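PDB 6JDR: PP1b, which probably uses ATP hydrolysis to unwind RNA and DNA duplexes with 5' to 3' polarity, as the helicase part of the viral replicase polyprotein. Local coordinates for residues H28-Q33 against V37-G42; A14-A19 against V24-T29. The protein carries 1 engineered substitution. All blocks are in the same frame, centred on the assembly; numbering follows the deposited sequence.

Both contacts belong to the zinc-binding domain of this helicase, and they illustrate how short side-chain and backbone contacts are set among the metal sites of a small domain. Their centres lie about 6 Å apart, and His28 and Thr29 belong to both. In contact 2, Cys25 and His28 share one zinc ion. Contact 1 connects that stretch with two further zinc sites, through His32 and Cys41. The zinc ions held by His28 and His32 are 13.8 Å apart. Direct packing joins the contacts as well: His32 CD2 lies 3.4 Å from Thr18 CG2, and Trp40 CB is 3.4 Å from Tyr16 OH.

Contact 1 (H28-Q33 against V37-G42). With ZN (zinc ion), chain C; ZN (zinc ion), chain B; ZN (zinc ion), chain D.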
loop_
_atom_site.group_PDB
_atom_site.type_symbol
_atom_site.label_atom_id
_atom_site.label_comp_id
_atom_site.label_asym_id
_atom_site.label_seq_id
_atom_site.Cartn_x
_atom_site.Cartn_y
_atom_site.Cartn_z
ATOM N N HIS A 28 30.931 -14.416 0.611
ATOM C CA HIS A 28 30.599 -13.004 0.422
ATOM C C HIS A 28 31.569 -12.014 1.064
ATOM O O HIS A 28 31.396 -10.805 0.912
ATOM C CB HIS A 28 29.178 -12.725 0.905
ATOM C CG HIS A 28 28.127 -13.209 -0.039
ATOM N ND1 HIS A 28 27.353 -14.317 0.216
ATOM C CD2 HIS A 28 27.731 -12.740 -1.247
ATOM C CE1 HIS A 28 26.518 -14.507 -0.790
ATOM N NE2 HIS A 28 26.727 -13.563 -1.690
ATOM N N THR A 29 32.594 -12.510 1.756
ATOM C CA THR A 29 33.663 -11.641 2.243
ATOM C C THR A 29 34.402 -10.931 1.104
ATOM O O THR A 29 35.074 -9.928 1.339
ATOM C CB THR A 29 34.710 -12.422 3.077
ATOM O OG1 THR A 29 35.143 -13.579 2.354
ATOM C CG2 THR A 29 34.140 -12.851 4.417
ATOM N N HIS A 30 34.297 -11.451 -0.117
ATOM C CA HIS A 30 35.077 -10.931 -1.242
ATOM C C HIS A 30 34.233 -10.251 -2.337
ATOM O O HIS A 30 34.745 -9.963 -3.417
ATOM C CB HIS A 30 35.914 -12.072 -1.846
ATOM C CG HIS A 30 37.134 -12.422 -1.047
ATOM N ND1 HIS A 30 37.076 -12.835 0.268
ATOM C CD2 HIS A 30 38.446 -12.431 -1.385
ATOM C CE1 HIS A 30 38.299 -13.078 0.706
ATOM N NE2 HIS A 30 39.149 -12.841 -0.278
ATOM N N PHE A 31 32.955 -9.989 -2.062
ATOM C CA PHE A 31 32.074 -9.339 -3.038
ATOM C C PHE A 31 31.332 -8.136 -2.440
ATOM O O PHE A 31 30.192 -7.842 -2.816
ATOM C CB PHE A 31 31.080 -10.355 -3.611
ATOM C CG PHE A 31 31.732 -11.509 -4.316
ATOM C CD1 PHE A 31 32.073 -11.419 -5.661
ATOM C CD2 PHE A 31 32.006 -12.689 -3.638
ATOM C CE1 PHE A 31 32.674 -12.483 -6.317
ATOM C CE2 PHE A 31 32.606 -13.759 -4.289
ATOM C CZ PHE A 31 32.941 -13.657 -5.630
ATOM N N HIS A 32 32.000 -7.427 -1.532
ATOM C CA HIS A 32 31.429 -6.256 -0.872
ATOM C C HIS A 32 32.403 -5.090 -0.986
ATOM O O HIS A 32 33.238 -4.870 -0.110
ATOM C CB HIS A 32 31.133 -6.581 0.589
ATOM C CG HIS A 32 30.375 -5.512 1.310
ATOM N ND1 HIS A 32 29.000 -5.489 1.374
ATOM C CD2 HIS A 32 30.803 -4.439 2.014
ATOM C CE1 HIS A 32 28.611 -4.443 2.080
ATOM N NE2 HIS A 32 29.687 -3.794 2.485
ATOM N N GLN A 33 32.287 -4.343 -2.077
ATOM C CA GLN A 33 33.232 -3.273 -2.385
ATOM C C GLN A 33 32.914 -1.975 -1.645
ATOM O O GLN A 33 33.712 -1.043 -1.657
ATOM C CB GLN A 33 33.270 -3.030 -3.897
ATOM C CG GLN A 33 33.659 -4.271 -4.689
ATOM C CD GLN A 33 33.867 -3.997 -6.166
ATOM O OE1 GLN A 33 33.157 -3.194 -6.767
ATOM N NE2 GLN A 33 34.840 -4.676 -6.761
ATOM N N VAL A 37 36.046 -5.584 4.715
ATOM C CA VAL A 37 35.614 -6.801 5.385
ATOM C C VAL A 37 36.849 -7.489 5.961
ATOM O O VAL A 37 37.639 -8.077 5.223
ATOM C CB VAL A 37 34.894 -7.755 4.412
ATOM C CG1 VAL A 37 34.368 -8.977 5.154
ATOM C CG2 VAL A 37 33.765 -7.026 3.697
ATOM N N ILE A 38 37.021 -7.402 7.278
ATOM C CA ILE A 38 38.177 -8.006 7.936
ATOM C C ILE A 38 38.027 -9.525 7.899
ATOM O O ILE A 38 37.060 -10.070 8.430
ATOM C CB ILE A 38 38.332 -7.548 9.404
ATOM C CG1 ILE A 38 38.367 -6.012 9.512
ATOM C CG2 ILE A 38 39.584 -8.159 10.023
ATOM C CD1 ILE A 38 39.357 -5.336 8.587
ATOM N N ILE A 39 38.979 -10.198 7.261
ATOM C CA ILE A 39 38.935 -11.651 7.137
ATOM C C ILE A 39 39.978 -12.333 8.034
ATOM O O ILE A 39 40.707 -11.672 8.774
ATOM C CB ILE A 39 39.064 -12.109 5.662
ATOM C CG1 ILE A 39 40.374 -11.639 5.028
ATOM C CG2 ILE A 39 37.880 -11.599 4.858
ATOM C CD1 ILE A 39 40.705 -12.376 3.748
ATOM N N TRP A 40 39.995 -13.662 7.976
ATOM C CA TRP A 40 40.846 -14.531 8.803
ATOM C C TRP A 40 42.301 -14.091 9.007
ATOM O O TRP A 40 42.842 -14.292 10.086
ATOM C CB TRP A 40 40.794 -15.990 8.292
ATOM C CG TRP A 40 40.919 -16.161 6.798
ATOM C CD1 TRP A 40 42.060 -16.406 6.097
ATOM C CD2 TRP A 40 39.857 -16.114 5.831
ATOM N NE1 TRP A 40 41.781 -16.505 4.753
ATOM C CE2 TRP A 40 40.436 -16.329 4.564
ATOM C CE3 TRP A 40 38.475 -15.899 5.913
ATOM C CZ2 TRP A 40 39.683 -16.343 3.388
ATOM C CZ3 TRP A 40 37.728 -15.905 4.742
ATOM C CH2 TRP A 40 38.334 -16.126 3.497
ATOM N N CYS A 41 42.929 -13.485 8.002
ATOM C CA CYS A 41 44.310 -12.996 8.152
ATOM C C CYS A 41 44.423 -11.654 8.889
ATOM O O CYS A 41 45.525 -11.122 9.043
ATOM C CB CYS A 41 44.996 -12.889 6.789
ATOM S SG CYS A 41 44.316 -11.622 5.688
ATOM N N GLY A 42 43.295 -11.103 9.334
ATOM C CA GLY A 42 43.291 -9.860 10.105
ATOM C C GLY A 42 43.362 -8.594 9.266
ATOM O O GLY A 42 43.531 -7.504 9.807
HETATM ZN ZN ZN C . 26.526 -15.277 1.911
HETATM ZN ZN ZN B . 29.641 -1.939 3.566
HETATM ZN ZN ZN D . 45.872 -10.343 4.936
#
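Thr29 packs against Val37 and Ile39 in the zinc-binding domain, where a 3-10 turn running into a loop meets an irregular segment through side-chain packing with no hydrogen bond between them. Its CB lies 3.7 Å from Ile39 CG2, while its methyl CG2 meets Val37 CG1 at 4.0 Å; the threonine crosses both partners at about a right angle. Val37 straddles the Thr29 carbonyl oxygen, its CB 3.8 Å from Thr29 O: CG1, anti to its own N (chi1 -176°), goes to the threonine methyl, and CG2 reaches His32 CB at 4.1 Å. Farther along, His30 CE1 approaches the end of Ile39, CD1, at 3.9 Å. That same CD1 sits over one face of the Trp40 indole, displaced toward its rim, so the isoleucine end borders both rings where they meet. The indole also meets His30 CE1 through CH2, and its NE1 has its polar partner outside the contact, at Glu52.

A second shell fixes these groups. His30 ND1 donates to Thr29 OG1 at 2.9 Å, almost exactly in the imidazole plane, which limits rotation of the ring; Thr29 OG1 also faces Val26 O, at a doubtfully short modelled separation. His32 is held at both nitrogens, NE2 by zinc and ND1 by Tyr9 OH, with Cys20, His34 and Cys35 completing the metal site. On the other segment a type I turn from Ile39 to Gly42, closed by Gly42 N to Ile39 O, presents Cys41 to a different zinc ion. There SG, lying between the backbone N and carbonyl carbon (chi1 67°), binds the metal at 2.1 Å.

Contact 2 (A14-A19 against V24-T29); sequences APYATA and VCVYHT. With ZN (zinc ion), chain C.
Tyr16 and Val24 form the antiparallel, hydrogen-bonded bridge of a minimal two-stranded hairpin that leads into the first zinc site. Val24 N donates to Tyr16 O at 2.9 Å; the return bond, Tyr16 N to Val24 O, is weak at 3.4 Å.

Side-chain rotation decides what gathers beside the bridge. Val24 sets CG1 beside its backbone N, where it meets Thr18 CG2 at 4.1 Å, and CG2 between N and the carbonyl carbon, against the Tyr16 carbonyl and the tyrosine CB. With Thr18 OG1 between N and the carbonyl carbon and bonded to Leu22 N, CG2 is the branch turned to the valine. The Tyr16 ring, carried beside its own N (chi1 -57°), turns an edge toward Val26 CG2, while Thr29 CG2 approaches Tyr16 CB at 4.0 Å. Pro15 CG also touches the Val26 methyl, and Ala14 CB packs on Val24 O at 3.3 Å.

Past the bridge the chain turns to the metal. Cys25 directs its CB away from segment 14-19, and chi1 of 64° brings SG to 2.3 Å from the zinc ion. His28 binds through ND1 at 2.1 Å; Tyr27 CD2 lies over the centre of its imidazole, Tyr9 stacks on that ring, and NE2 makes a weak bond to Thr61 OG1. Cys7 and Cys10 complete this site of three cysteines and one histidine.

His28 N points at Cys25 SG in a long, weak hydrogen bond, and such an N-H would be expected to offset part of the sulfur's negative charge. Backbone pairing and apolar groups thus join the strands, while zinc coordination, aided by weak N-H bonds, adds its hold on the following turn.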
loop_
_atom_site.group_PDB
_atom_site.type_symbol
_atom_site.label_atom_id
_atom_site.label_comp_id
_atom_site.label_asym_id
_atom_site.label_seq_id
_atom_site.Cartn_x
_atom_site.Cartn_y
_atom_site.Cartn_z
ATOM N N ALA A 14 27.487 -17.068 9.061
ATOM C CA ALA A 14 28.273 -15.848 8.857
ATOM C C ALA A 14 29.238 -15.581 10.012
ATOM O O ALA A 14 28.860 -14.960 11.005
ATOM C CB ALA A 14 27.339 -14.659 8.674
ATOM N N PRO A 15 30.489 -16.046 9.888
ATOM C CA PRO A 15 31.480 -15.748 10.921
ATOM C C PRO A 15 32.060 -14.330 10.833
ATOM O O PRO A 15 32.609 -13.842 11.816
ATOM C CB PRO A 15 32.578 -16.797 10.688
ATOM C CG PRO A 15 32.330 -17.386 9.339
ATOM C CD PRO A 15 31.042 -16.850 8.786
ATOM N N TYR A 16 31.940 -13.682 9.676
ATOM C CA TYR A 16 32.514 -12.353 9.469
ATOM C C TYR A 16 31.436 -11.306 9.228
ATOM O O TYR A 16 30.253 -11.631 9.121
ATOM C CB TYR A 16 33.511 -12.398 8.308
ATOM C CG TYR A 16 34.591 -13.425 8.557
ATOM C CD1 TYR A 16 35.712 -13.106 9.311
ATOM C CD2 TYR A 16 34.463 -14.730 8.089
ATOM C CE1 TYR A 16 36.692 -14.046 9.570
ATOM C CE2 TYR A 16 35.441 -15.679 8.343
ATOM C CZ TYR A 16 36.552 -15.331 9.088
ATOM O OH TYR A 16 37.530 -16.258 9.347
ATOM N N ALA A 17 31.853 -10.046 9.166
ATOM C CA ALA A 17 30.933 -8.940 8.941
ATOM C C ALA A 17 31.616 -7.776 8.232
ATOM O O ALA A 17 32.830 -7.604 8.338
ATOM C CB ALA A 17 30.350 -8.474 10.261
ATOM N N THR A 18 30.825 -6.980 7.513
ATOM C CA THR A 18 31.330 -5.765 6.875
ATOM C C THR A 18 31.437 -4.680 7.928
ATOM O O THR A 18 30.773 -4.745 8.965
ATOM C CB THR A 18 30.417 -5.266 5.731
ATOM O OG1 THR A 18 29.170 -4.792 6.261
ATOM C CG2 THR A 18 30.158 -6.379 4.717
ATOM N N ALA A 19 32.264 -3.678 7.657
ATOM C CA ALA A 19 32.404 -2.535 8.552
ATOM C C ALA A 19 31.093 -1.759 8.690
ATOM O O ALA A 19 30.877 -1.083 9.692
ATOM C CB ALA A 19 33.510 -1.614 8.059
ATOM N N VAL A 24 28.292 -11.543 6.926
ATOM C CA VAL A 24 28.609 -12.218 5.672
ATOM C C VAL A 24 29.259 -13.581 5.889
ATOM O O VAL A 24 29.995 -13.797 6.856
ATOM C CB VAL A 24 29.519 -11.359 4.762
ATOM C CG1 VAL A 24 28.744 -10.174 4.200
ATOM C CG2 VAL A 24 30.759 -10.881 5.507
ATOM N N CYS A 25 28.968 -14.493 4.968
ATOM C CA CYS A 25 29.582 -15.810 4.945
ATOM C C CYS A 25 30.935 -15.710 4.257
ATOM O O CYS A 25 31.284 -14.665 3.701
ATOM C CB CYS A 25 28.681 -16.791 4.193
ATOM S SG CYS A 25 28.470 -16.393 2.445
ATOM N N VAL A 26 31.679 -16.809 4.285
ATOM C CA VAL A 26 33.036 -16.862 3.747
ATOM C C VAL A 26 33.071 -16.416 2.283
ATOM O O VAL A 26 33.958 -15.665 1.874
ATOM C CB VAL A 26 33.627 -18.289 3.897
ATOM C CG1 VAL A 26 34.925 -18.449 3.110
ATOM C CG2 VAL A 26 33.860 -18.610 5.369
ATOM N N TYR A 27 32.102 -16.877 1.500
ATOM C CA TYR A 27 32.033 -16.525 0.087
ATOM C C TYR A 27 31.878 -15.013 -0.107
ATOM O O TYR A 27 32.624 -14.402 -0.867
ATOM C CB TYR A 27 30.880 -17.272 -0.592
ATOM C CG TYR A 27 30.729 -16.955 -2.060
ATOM C CD1 TYR A 27 31.656 -17.418 -2.990
ATOM C CD2 TYR A 27 29.661 -16.189 -2.523
ATOM C CE1 TYR A 27 31.525 -17.128 -4.339
ATOM C CE2 TYR A 27 29.522 -15.892 -3.869
ATOM C CZ TYR A 27 30.454 -16.364 -4.772
ATOM O OH TYR A 27 30.318 -16.071 -6.109
ATOM N N HIS A 28 30.931 -14.416 0.611
ATOM C CA HIS A 28 30.599 -13.004 0.422
ATOM C C HIS A 28 31.569 -12.014 1.064
ATOM O O HIS A 28 31.396 -10.805 0.912
ATOM C CB HIS A 28 29.178 -12.725 0.905
ATOM C CG HIS A 28 28.127 -13.209 -0.039
ATOM N ND1 HIS A 28 27.353 -14.317 0.216
ATOM C CD2 HIS A 28 27.731 -12.740 -1.247
ATOM C CE1 HIS A 28 26.518 -14.507 -0.790
ATOM N NE2 HIS A 28 26.727 -13.563 -1.690
ATOM N N THR A 29 32.594 -12.510 1.756
ATOM C CA THR A 29 33.663 -11.641 2.243
ATOM C C THR A 29 34.402 -10.931 1.104
ATOM O O THR A 29 35.074 -9.928 1.339
ATOM C CB THR A 29 34.710 -12.422 3.077
ATOM O OG1 THR A 29 35.143 -13.579 2.354
ATOM C CG2 THR A 29 34.140 -12.851 4.417
HETATM ZN ZN ZN C . 26.526 -15.277 1.911
#